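Local coordinates for protein dicer Related Helicase (Caenorhabditis elegans, PDB 6M6Q) that probably hydrolyses ATP as an RNA helicase of the RIG-I-like receptor subfamily that binds single- and double-stranded RNA, represented here by its helical N-terminal domain, at residues Asn125-Leu134 with Pro181-Arg189; Gly160-Phe171 with Phe269-Asn278. One frame throughout, in Å; residues are numbered along the deposited sequence.

Interaction 1: Asn125-Leu134 with Pro181-Arg189; sequences NTVLFDEKGL and PFGYQKLDR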
loop_
_atom_site.group_PDB
_atom_site.type_symbol
_atom_site.label_atom_id
_atom_site.label_comp_id
_atom_site.label_asym_id
_atom_site.label_seq_id
_atom_site.Cartn_x
_atom_site.Cartn_y
_atom_site.Cartn_z
ATOM N N ASN B 125 3.189 -1.249 -10.602
ATOM C CA ASN B 125 2.609 -0.157 -9.771
ATOM C C ASN B 125 2.628 1.177 -10.536
ATOM O O ASN B 125 1.926 2.077 -10.105
ATOM C CB ASN B 125 3.331 0.015 -8.442
ATOM C CG ASN B 125 3.143 -1.162 -7.514
ATOM O OD1 ASN B 125 2.183 -1.931 -7.642
ATOM N ND2 ASN B 125 4.050 -1.305 -6.568
ATOM N N THR B 126 3.461 1.310 -11.567
ATOM C CA THR B 126 3.562 2.520 -12.415
ATOM C C THR B 126 2.471 2.486 -13.502
ATOM O O THR B 126 1.768 3.502 -13.653
ATOM C CB THR B 126 4.970 2.664 -13.017
ATOM O OG1 THR B 126 5.931 2.698 -11.966
ATOM C CG2 THR B 126 5.130 3.922 -13.832
ATOM N N VAL B 127 2.320 1.357 -14.204
ATOM C CA VAL B 127 1.492 1.239 -15.439
ATOM C C VAL B 127 0.026 0.934 -15.088
ATOM O O VAL B 127 -0.817 1.335 -15.835
ATOM C CB VAL B 127 2.045 0.183 -16.413
ATOM C CG1 VAL B 127 3.456 0.479 -16.817
ATOM C CG2 VAL B 127 1.939 -1.213 -15.853
ATOM N N LEU B 128 -0.251 0.171 -14.041
ATOM C CA LEU B 128 -1.617 -0.371 -13.782
ATOM C C LEU B 128 -2.396 0.557 -12.829
ATOM O O LEU B 128 -3.479 0.188 -12.429
ATOM C CB LEU B 128 -1.507 -1.790 -13.199
ATOM C CG LEU B 128 -1.015 -2.881 -14.156
ATOM C CD1 LEU B 128 -1.274 -4.254 -13.568
ATOM C CD2 LEU B 128 -1.675 -2.782 -15.524
ATOM N N PHE B 129 -1.862 1.708 -12.452
ATOM C CA PHE B 129 -2.557 2.650 -11.533
ATOM C C PHE B 129 -2.685 4.011 -12.215
ATOM O O PHE B 129 -2.977 5.005 -11.530
ATOM C CB PHE B 129 -1.835 2.705 -10.188
ATOM C CG PHE B 129 -2.028 1.483 -9.317
ATOM C CD1 PHE B 129 -1.251 0.336 -9.490
ATOM C CD2 PHE B 129 -2.977 1.481 -8.301
ATOM C CE1 PHE B 129 -1.446 -0.781 -8.683
ATOM C CE2 PHE B 129 -3.138 0.370 -7.476
ATOM C CZ PHE B 129 -2.365 -0.748 -7.658
ATOM N N ASP B 130 -2.506 4.014 -13.535
ATOM C CA ASP B 130 -2.531 5.194 -14.429
ATOM C C ASP B 130 -3.491 4.879 -15.572
ATOM O O ASP B 130 -3.413 3.730 -16.104
ATOM C CB ASP B 130 -1.137 5.474 -14.985
ATOM C CG ASP B 130 -1.016 6.749 -15.792
ATOM O OD1 ASP B 130 -1.139 6.668 -17.027
ATOM O OD2 ASP B 130 -0.732 7.804 -15.183
ATOM N N GLU B 131 -4.383 5.816 -15.915
ATOM C CA GLU B 131 -5.427 5.609 -16.953
ATOM C C GLU B 131 -4.739 5.235 -18.277
ATOM O O GLU B 131 -5.113 4.214 -18.862
ATOM C CB GLU B 131 -6.307 6.854 -17.114
ATOM C CG GLU B 131 -7.077 6.883 -18.440
ATOM C CD GLU B 131 -8.426 7.581 -18.422
ATOM O OE1 GLU B 131 -8.698 8.333 -17.449
ATOM O OE2 GLU B 131 -9.202 7.378 -19.395
ATOM N N LYS B 132 -3.767 6.034 -18.712
ATOM C CA LYS B 132 -3.087 5.869 -20.027
ATOM C C LYS B 132 -2.438 4.489 -20.070
ATOM O O LYS B 132 -2.483 3.849 -21.133
ATOM C CB LYS B 132 -2.048 6.978 -20.250
ATOM C CG LYS B 132 -2.550 8.408 -20.025
ATOM C CD LYS B 132 -1.473 9.489 -20.121
ATOM C CE LYS B 132 -0.481 9.476 -18.968
ATOM N NZ LYS B 132 -1.056 10.038 -17.718
ATOM N N GLY B 133 -1.857 4.069 -18.947
ATOM C CA GLY B 133 -1.168 2.777 -18.784
ATOM C C GLY B 133 -2.120 1.597 -18.743
ATOM O O GLY B 133 -1.759 0.551 -19.259
ATOM N N LEU B 134 -3.297 1.761 -18.150
ATOM C CA LEU B 134 -4.343 0.707 -18.137
ATOM C C LEU B 134 -4.900 0.515 -19.544
ATOM O O LEU B 134 -5.186 -0.624 -19.908
ATOM C CB LEU B 134 -5.443 1.095 -17.163
ATOM C CG LEU B 134 -5.398 0.350 -15.842
ATOM C CD1 LEU B 134 -6.187 1.096 -14.791
ATOM C CD2 LEU B 134 -5.919 -1.069 -16.009
ATOM N N PRO B 181 -10.865 5.914 -9.528
ATOM C CA PRO B 181 -11.024 4.493 -9.841
ATOM C C PRO B 181 -9.701 3.741 -10.116
ATOM O O PRO B 181 -9.606 2.562 -9.769
ATOM C CB PRO B 181 -11.903 4.504 -11.107
ATOM C CG PRO B 181 -12.666 5.806 -11.025
ATOM C CD PRO B 181 -11.702 6.770 -10.379
ATOM N N PHE B 182 -8.716 4.429 -10.707
ATOM C CA PHE B 182 -7.406 3.854 -11.128
ATOM C C PHE B 182 -6.461 3.739 -9.919
ATOM O O PHE B 182 -5.397 3.135 -10.052
ATOM C CB PHE B 182 -6.791 4.712 -12.236
ATOM C CG PHE B 182 -7.699 4.934 -13.419
ATOM C CD1 PHE B 182 -8.364 6.138 -13.589
ATOM C CD2 PHE B 182 -7.923 3.922 -14.338
ATOM C CE1 PHE B 182 -9.223 6.325 -14.661
ATOM C CE2 PHE B 182 -8.790 4.103 -15.400
ATOM C CZ PHE B 182 -9.438 5.305 -15.564
ATOM N N GLY B 183 -6.816 4.378 -8.803
ATOM C CA GLY B 183 -6.026 4.389 -7.560
ATOM C C GLY B 183 -6.203 3.107 -6.782
ATOM O O GLY B 183 -7.015 2.278 -7.206
ATOM N N TYR B 184 -5.471 2.966 -5.669
ATOM C CA TYR B 184 -5.541 1.814 -4.741
ATOM C C TYR B 184 -6.978 1.683 -4.220
ATOM O O TYR B 184 -7.541 2.686 -3.743
ATOM C CB TYR B 184 -4.514 1.964 -3.605
ATOM C CG TYR B 184 -3.180 1.317 -3.888
ATOM C CD1 TYR B 184 -2.986 -0.042 -3.679
ATOM C CD2 TYR B 184 -2.124 2.049 -4.412
ATOM C CE1 TYR B 184 -1.783 -0.656 -3.987
ATOM C CE2 TYR B 184 -0.909 1.451 -4.717
ATOM C CZ TYR B 184 -0.735 0.094 -4.497
ATOM O OH TYR B 184 0.453 -0.505 -4.810
ATOM N N GLN B 185 -7.536 0.472 -4.274
ATOM C CA GLN B 185 -8.875 0.158 -3.715
ATOM C C GLN B 185 -8.745 -0.929 -2.655
ATOM O O GLN B 185 -7.718 -1.638 -2.648
ATOM C CB GLN B 185 -9.837 -0.267 -4.824
ATOM C CG GLN B 185 -10.016 0.779 -5.920
ATOM C CD GLN B 185 -10.666 2.044 -5.416
ATOM O OE1 GLN B 185 -11.498 2.030 -4.506
ATOM N NE2 GLN B 185 -10.273 3.158 -5.997
ATOM N N LYS B 186 -9.756 -1.053 -1.800
ATOM C CA LYS B 186 -9.836 -2.105 -0.761
ATOM C C LYS B 186 -9.439 -3.456 -1.383
ATOM O O LYS B 186 -8.597 -4.132 -0.820
ATOM C CB LYS B 186 -11.241 -2.134 -0.159
ATOM C CG LYS B 186 -11.274 -1.999 1.350
ATOM C CD LYS B 186 -12.577 -2.419 1.970
ATOM C CE LYS B 186 -13.606 -1.315 2.002
ATOM N NZ LYS B 186 -14.940 -1.835 2.387
ATOM N N LEU B 187 -10.002 -3.779 -2.541
ATOM C CA LEU B 187 -9.745 -5.034 -3.297
ATOM C C LEU B 187 -8.230 -5.293 -3.415
ATOM O O LEU B 187 -7.797 -6.449 -3.143
ATOM C CB LEU B 187 -10.391 -4.917 -4.685
ATOM C CG LEU B 187 -10.307 -6.166 -5.548
ATOM C CD1 LEU B 187 -10.730 -7.403 -4.760
ATOM C CD2 LEU B 187 -11.147 -6.008 -6.811
ATOM N N ASP B 188 -7.463 -4.291 -3.849
ATOM C CA ASP B 188 -6.003 -4.419 -4.065
ATOM C C ASP B 188 -5.332 -4.788 -2.722
ATOM O O ASP B 188 -4.392 -5.611 -2.741
ATOM C CB ASP B 188 -5.404 -3.147 -4.680
ATOM C CG ASP B 188 -6.030 -2.686 -5.993
ATOM O OD1 ASP B 188 -6.738 -1.621 -5.972
ATOM O OD2 ASP B 188 -5.752 -3.325 -7.038
ATOM N N ARG B 189 -5.813 -4.235 -1.600
ATOM C CA ARG B 189 -5.224 -4.468 -0.250
ATOM C C ARG B 189 -5.565 -5.877 0.245
ATOM O O ARG B 189 -4.656 -6.552 0.757
ATOM C CB ARG B 189 -5.707 -3.424 0.758
ATOM C CG ARG B 189 -5.146 -2.031 0.505
ATOM C CD ARG B 189 -5.693 -0.978 1.454
ATOM N NE ARG B 189 -5.790 0.314 0.794
ATOM C CZ ARG B 189 -6.922 0.939 0.500
ATOM N NH1 ARG B 189 -6.883 2.098 -0.134
ATOM N NH2 ARG B 189 -8.089 0.410 0.832
HETATM O O HOH W 1 0.810 -2.886 -4.908
#
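Phe129, in the loop between helices 94-127 and 131-144, stacks face to face on Tyr184, with ring centroids 4.3 Å apart and planes 29° from parallel. The overlap is concentrated at one side of the phenylalanine, whose CE2 sits over the centre of the tyrosine ring. Other apolar contacts gather round Phe182. Its CG stands beside the backbone N (chi1 -54°), turning the ring to the first turn of helix 131-144, where Glu131 CB lies over one face, 3.9 Å from the centroid, and Leu134 CD1 approaches the edge. An alanine here would remove the ring that Glu131 CB covers and Leu134 CD1 abuts, and would probably open a gap beside the first turn of helix 131-144.

Polar contacts are sparse. Phe129 CA lies 3.2 Å from Phe182 O in a CA-H...O contact. Within 181-189, Asp188 OD1 takes the backbone N-H of Gln185, the N-cap residue of helix 186-193, at 2.8 Å through its anti lone pair. Arg30 binds both segments, forming a salt bridge with Asp188 OD2, a hydrogen bond to Leu128 O and a cation-pi contact with Phe129. The segments therefore meet mainly through rings and aliphatic carbon, while an arginine from outside supplies the charged link.

Interaction 2: Gly160-Phe171 with Phe269-Asn278; sequences GWLTAETFKNKF and FLAIIGFKSN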
loop_
_atom_site.group_PDB
_atom_site.type_symbol
_atom_site.label_atom_id
_atom_site.label_comp_id
_atom_site.label_asym_id
_atom_site.label_seq_id
_atom_site.Cartn_x
_atom_site.Cartn_y
_atom_site.Cartn_z
ATOM N N GLY B 160 -28.944 -8.963 -13.899
ATOM C CA GLY B 160 -29.378 -8.821 -12.501
ATOM C C GLY B 160 -28.542 -9.663 -11.566
ATOM O O GLY B 160 -29.081 -10.093 -10.526
ATOM N N TRP B 161 -27.275 -9.906 -11.917
ATOM C CA TRP B 161 -26.364 -10.817 -11.169
ATOM C C TRP B 161 -26.126 -10.258 -9.760
ATOM O O TRP B 161 -25.495 -9.226 -9.648
ATOM C CB TRP B 161 -25.050 -11.005 -11.921
ATOM C CG TRP B 161 -24.346 -12.274 -11.564
ATOM C CD1 TRP B 161 -23.268 -12.428 -10.743
ATOM C CD2 TRP B 161 -24.708 -13.591 -11.996
ATOM N NE1 TRP B 161 -22.921 -13.748 -10.657
ATOM C CE2 TRP B 161 -23.789 -14.486 -11.411
ATOM C CE3 TRP B 161 -25.714 -14.099 -12.820
ATOM C CZ2 TRP B 161 -23.848 -15.856 -11.632
ATOM C CZ3 TRP B 161 -25.769 -15.453 -13.045
ATOM C CH2 TRP B 161 -24.850 -16.319 -12.457
ATOM N N LEU B 162 -26.605 -10.945 -8.733
ATOM C CA LEU B 162 -26.626 -10.450 -7.332
ATOM C C LEU B 162 -25.225 -10.589 -6.717
ATOM O O LEU B 162 -24.920 -9.864 -5.751
ATOM C CB LEU B 162 -27.675 -11.258 -6.566
ATOM C CG LEU B 162 -27.700 -11.081 -5.052
ATOM C CD1 LEU B 162 -28.125 -9.673 -4.665
ATOM C CD2 LEU B 162 -28.623 -12.096 -4.430
ATOM N N THR B 163 -24.426 -11.519 -7.228
ATOM C CA THR B 163 -23.040 -11.765 -6.778
ATOM C C THR B 163 -22.194 -10.542 -7.113
ATOM O O THR B 163 -21.302 -10.219 -6.336
ATOM C CB THR B 163 -22.475 -13.022 -7.429
ATOM O OG1 THR B 163 -22.921 -14.136 -6.664
ATOM C CG2 THR B 163 -20.968 -13.005 -7.513
ATOM N N ALA B 164 -22.459 -9.914 -8.258
ATOM C CA ALA B 164 -21.729 -8.726 -8.752
ATOM C C ALA B 164 -21.974 -7.543 -7.812
ATOM O O ALA B 164 -21.021 -6.811 -7.556
ATOM C CB ALA B 164 -22.131 -8.401 -10.169
ATOM N N GLU B 165 -23.203 -7.394 -7.310
ATOM C CA GLU B 165 -23.621 -6.305 -6.390
ATOM C C GLU B 165 -22.914 -6.475 -5.047
ATOM O O GLU B 165 -22.331 -5.489 -4.577
ATOM C CB GLU B 165 -25.140 -6.289 -6.211
ATOM C CG GLU B 165 -25.621 -5.202 -5.249
ATOM C CD GLU B 165 -27.027 -5.388 -4.672
ATOM O OE1 GLU B 165 -27.298 -4.837 -3.568
ATOM O OE2 GLU B 165 -27.852 -6.074 -5.319
ATOM N N THR B 166 -22.892 -7.689 -4.494
ATOM C CA THR B 166 -22.206 -7.985 -3.199
ATOM C C THR B 166 -20.707 -7.638 -3.320
ATOM O O THR B 166 -20.200 -6.934 -2.461
ATOM C CB THR B 166 -22.410 -9.445 -2.768
ATOM O OG1 THR B 166 -23.770 -9.815 -2.990
ATOM C CG2 THR B 166 -22.034 -9.683 -1.324
ATOM N N PHE B 167 -20.066 -8.085 -4.400
ATOM C CA PHE B 167 -18.637 -7.855 -4.734
ATOM C C PHE B 167 -18.334 -6.353 -4.726
ATOM O O PHE B 167 -17.400 -5.936 -4.020
ATOM C CB PHE B 167 -18.329 -8.468 -6.095
ATOM C CG PHE B 167 -16.882 -8.499 -6.483
ATOM C CD1 PHE B 167 -16.313 -7.449 -7.184
ATOM C CD2 PHE B 167 -16.120 -9.638 -6.266
ATOM C CE1 PHE B 167 -15.000 -7.523 -7.622
ATOM C CE2 PHE B 167 -14.809 -9.712 -6.706
ATOM C CZ PHE B 167 -14.250 -8.651 -7.375
ATOM N N LYS B 168 -19.120 -5.564 -5.463
ATOM C CA LYS B 168 -18.945 -4.085 -5.567
ATOM C C LYS B 168 -19.096 -3.447 -4.182
ATOM O O LYS B 168 -18.358 -2.507 -3.897
ATOM C CB LYS B 168 -19.958 -3.475 -6.537
ATOM C CG LYS B 168 -19.585 -3.600 -8.005
ATOM C CD LYS B 168 -20.688 -3.169 -8.963
ATOM C CE LYS B 168 -20.308 -3.343 -10.422
ATOM N NZ LYS B 168 -21.501 -3.344 -11.300
ATOM N N ASN B 169 -20.009 -3.975 -3.364
ATOM C CA ASN B 169 -20.424 -3.386 -2.066
ATOM C C ASN B 169 -19.387 -3.696 -0.982
ATOM O O ASN B 169 -19.085 -2.791 -0.200
ATOM C CB ASN B 169 -21.811 -3.870 -1.633
ATOM C CG ASN B 169 -22.957 -3.150 -2.327
ATOM O OD1 ASN B 169 -24.102 -3.576 -2.220
ATOM N ND2 ASN B 169 -22.664 -2.072 -3.053
ATOM N N LYS B 170 -18.844 -4.907 -0.937
ATOM C CA LYS B 170 -17.996 -5.328 0.214
ATOM C C LYS B 170 -16.505 -5.124 -0.098
ATOM O O LYS B 170 -15.744 -5.002 0.861
ATOM C CB LYS B 170 -18.285 -6.774 0.612
ATOM C CG LYS B 170 -19.754 -7.094 0.857
ATOM C CD LYS B 170 -20.086 -7.385 2.291
ATOM C CE LYS B 170 -21.381 -6.750 2.743
ATOM N NZ LYS B 170 -21.336 -6.417 4.187
ATOM N N PHE B 171 -16.105 -5.093 -1.370
ATOM C CA PHE B 171 -14.672 -5.107 -1.776
ATOM C C PHE B 171 -14.199 -3.714 -2.219
ATOM O O PHE B 171 -12.999 -3.552 -2.465
ATOM C CB PHE B 171 -14.432 -6.128 -2.886
ATOM C CG PHE B 171 -14.399 -7.564 -2.440
ATOM C CD1 PHE B 171 -13.521 -7.989 -1.460
ATOM C CD2 PHE B 171 -15.177 -8.511 -3.078
ATOM C CE1 PHE B 171 -13.458 -9.324 -1.096
ATOM C CE2 PHE B 171 -15.110 -9.846 -2.713
ATOM C CZ PHE B 171 -14.252 -10.249 -1.724
ATOM N N PHE B 269 -10.151 -14.463 -5.937
ATOM C CA PHE B 269 -10.964 -13.220 -5.851
ATOM C C PHE B 269 -11.520 -12.868 -7.235
ATOM O O PHE B 269 -12.648 -12.394 -7.295
ATOM C CB PHE B 269 -10.141 -12.076 -5.258
ATOM C CG PHE B 269 -9.953 -12.194 -3.771
ATOM C CD1 PHE B 269 -8.909 -12.943 -3.251
ATOM C CD2 PHE B 269 -10.861 -11.621 -2.893
ATOM C CE1 PHE B 269 -8.749 -13.082 -1.883
ATOM C CE2 PHE B 269 -10.711 -11.774 -1.525
ATOM C CZ PHE B 269 -9.650 -12.496 -1.020
ATOM N N LEU B 270 -10.764 -13.162 -8.298
ATOM C CA LEU B 270 -11.193 -12.974 -9.707
ATOM C C LEU B 270 -12.407 -13.858 -9.970
ATOM O O LEU B 270 -13.371 -13.358 -10.524
ATOM C CB LEU B 270 -10.033 -13.320 -10.650
ATOM C CG LEU B 270 -10.200 -12.940 -12.124
ATOM C CD1 LEU B 270 -10.018 -11.458 -12.319
ATOM C CD2 LEU B 270 -9.208 -13.674 -13.005
ATOM N N ALA B 271 -12.364 -15.109 -9.525
ATOM C CA ALA B 271 -13.342 -16.172 -9.861
ATOM C C ALA B 271 -14.680 -15.916 -9.161
ATOM O O ALA B 271 -15.662 -16.481 -9.609
ATOM C CB ALA B 271 -12.783 -17.515 -9.473
ATOM N N ILE B 272 -14.692 -15.112 -8.084
ATOM C CA ILE B 272 -15.870 -14.840 -7.182
ATOM C C ILE B 272 -17.106 -14.445 -8.004
ATOM O O ILE B 272 -18.214 -14.771 -7.574
ATOM C CB ILE B 272 -15.502 -13.744 -6.158
ATOM C CG1 ILE B 272 -14.698 -14.335 -5.003
ATOM C CG2 ILE B 272 -16.733 -12.976 -5.669
ATOM C CD1 ILE B 272 -14.210 -13.312 -4.009
ATOM N N ILE B 273 -16.915 -13.743 -9.122
ATOM C CA ILE B 273 -18.007 -13.163 -9.951
ATOM C C ILE B 273 -18.876 -14.297 -10.523
ATOM O O ILE B 273 -20.037 -14.029 -10.855
ATOM C CB ILE B 273 -17.432 -12.231 -11.046
ATOM C CG1 ILE B 273 -18.483 -11.229 -11.535
ATOM C CG2 ILE B 273 -16.823 -13.029 -12.196
ATOM C CD1 ILE B 273 -18.957 -10.270 -10.460
ATOM N N GLY B 274 -18.361 -15.527 -10.569
ATOM C CA GLY B 274 -19.051 -16.684 -11.182
ATOM C C GLY B 274 -20.078 -17.301 -10.245
ATOM O O GLY B 274 -20.985 -18.022 -10.744
ATOM N N PHE B 275 -19.948 -17.047 -8.942
ATOM C CA PHE B 275 -20.862 -17.563 -7.884
ATOM C C PHE B 275 -22.323 -17.187 -8.211
ATOM O O PHE B 275 -22.583 -16.059 -8.641
ATOM C CB PHE B 275 -20.481 -17.011 -6.507
ATOM C CG PHE B 275 -19.096 -17.341 -6.001
ATOM C CD1 PHE B 275 -18.252 -18.220 -6.678
ATOM C CD2 PHE B 275 -18.631 -16.748 -4.836
ATOM C CE1 PHE B 275 -16.983 -18.492 -6.193
ATOM C CE2 PHE B 275 -17.372 -17.039 -4.339
ATOM C CZ PHE B 275 -16.549 -17.908 -5.017
ATOM N N LYS B 276 -23.244 -18.135 -8.050
ATOM C CA LYS B 276 -24.696 -17.949 -8.317
ATOM C C LYS B 276 -25.374 -17.668 -6.987
ATOM O O LYS B 276 -25.289 -18.549 -6.107
ATOM C CB LYS B 276 -25.302 -19.203 -8.962
ATOM C CG LYS B 276 -24.838 -19.509 -10.386
ATOM C CD LYS B 276 -25.186 -20.912 -10.870
ATOM C CE LYS B 276 -24.281 -21.410 -11.985
ATOM N NZ LYS B 276 -22.922 -21.745 -11.484
ATOM N N SER B 277 -25.974 -16.487 -6.817
ATOM C CA SER B 277 -26.635 -16.102 -5.544
ATOM C C SER B 277 -27.992 -15.428 -5.794
ATOM O O SER B 277 -28.579 -14.927 -4.803
ATOM C CB SER B 277 -25.714 -15.252 -4.670
ATOM O OG SER B 277 -25.745 -13.875 -5.039
ATOM N N ASN B 278 -28.563 -15.580 -6.999
ATOM C CA ASN B 278 -29.862 -14.951 -7.373
ATOM C C ASN B 278 -31.001 -15.607 -6.566
ATOM O O ASN B 278 -31.794 -14.848 -5.956
ATOM C CB ASN B 278 -30.102 -14.982 -8.884
ATOM C CG ASN B 278 -29.301 -13.925 -9.622
ATOM O OD1 ASN B 278 -28.343 -13.378 -9.081
ATOM N ND2 ASN B 278 -29.691 -13.622 -10.852
#
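With CG anti to the backbone N (chi1 -156°), Trp161 swings its indole against the chain that follows helix 262-271, and Thr163, its OG1 beside the backbone N (chi1 -83°), faces the same chain. In this all-helical N-terminal domain, helix 162-171 thus packs along the end of helix 262-271, its 3-10 turn 272-274 and the loop 275-278. Trp161 NE1 gives a weak, bent hydrogen bond to Ile273 O at 2.9 Å. Thr163 OG1 donates to Phe275 O at 2.8 Å from above the carbonyl plane, 65° out of it, and accepts weakly from Ser277 OG. At the helix start Asn278 OD1 receives the backbone N-H of Leu162 at 3.0 Å in a nearly straight bond.

Further along, the contact turns apolar. Ile273 CD1 rests on Ala164 CB, 3.7 Å away, and Ile272 CG2 meets the edge of the Phe167 ring at CD2. Phe171 closes this end, bringing CE1 to the rim of the Phe269 ring near its plane, 3.7 Å from CE2. Trp289 of helix 288-295 covers Thr163 and Ile272. Inside the helix, Leu162 O is gripped twice, Thr166 OG1 and Thr166 N reaching it from opposite faces of its plane.

How the interactions relate
The two interactions interleave along the chain: 160-171 falls between the segments of interaction 1, and 181-189 between those of interaction 2. Their centres lie about 21 Å apart, yet they meet where the C-terminal part of helix 162-171 touches the start of helix 186-193. There Lys186 CB packs 3.2 Å from Phe171 O, and Leu187 CD2 reaches Phe167 CZ at 4.1 Å. Helix 25-29 touches both, through Pro26 on Leu134 and Phe182 and through Tyr28 OH bonded to Leu270 O. Interaction 1 is partly buried, whereas interaction 2 is mostly buried. Both are packing contacts that join helices within the N-terminal domain.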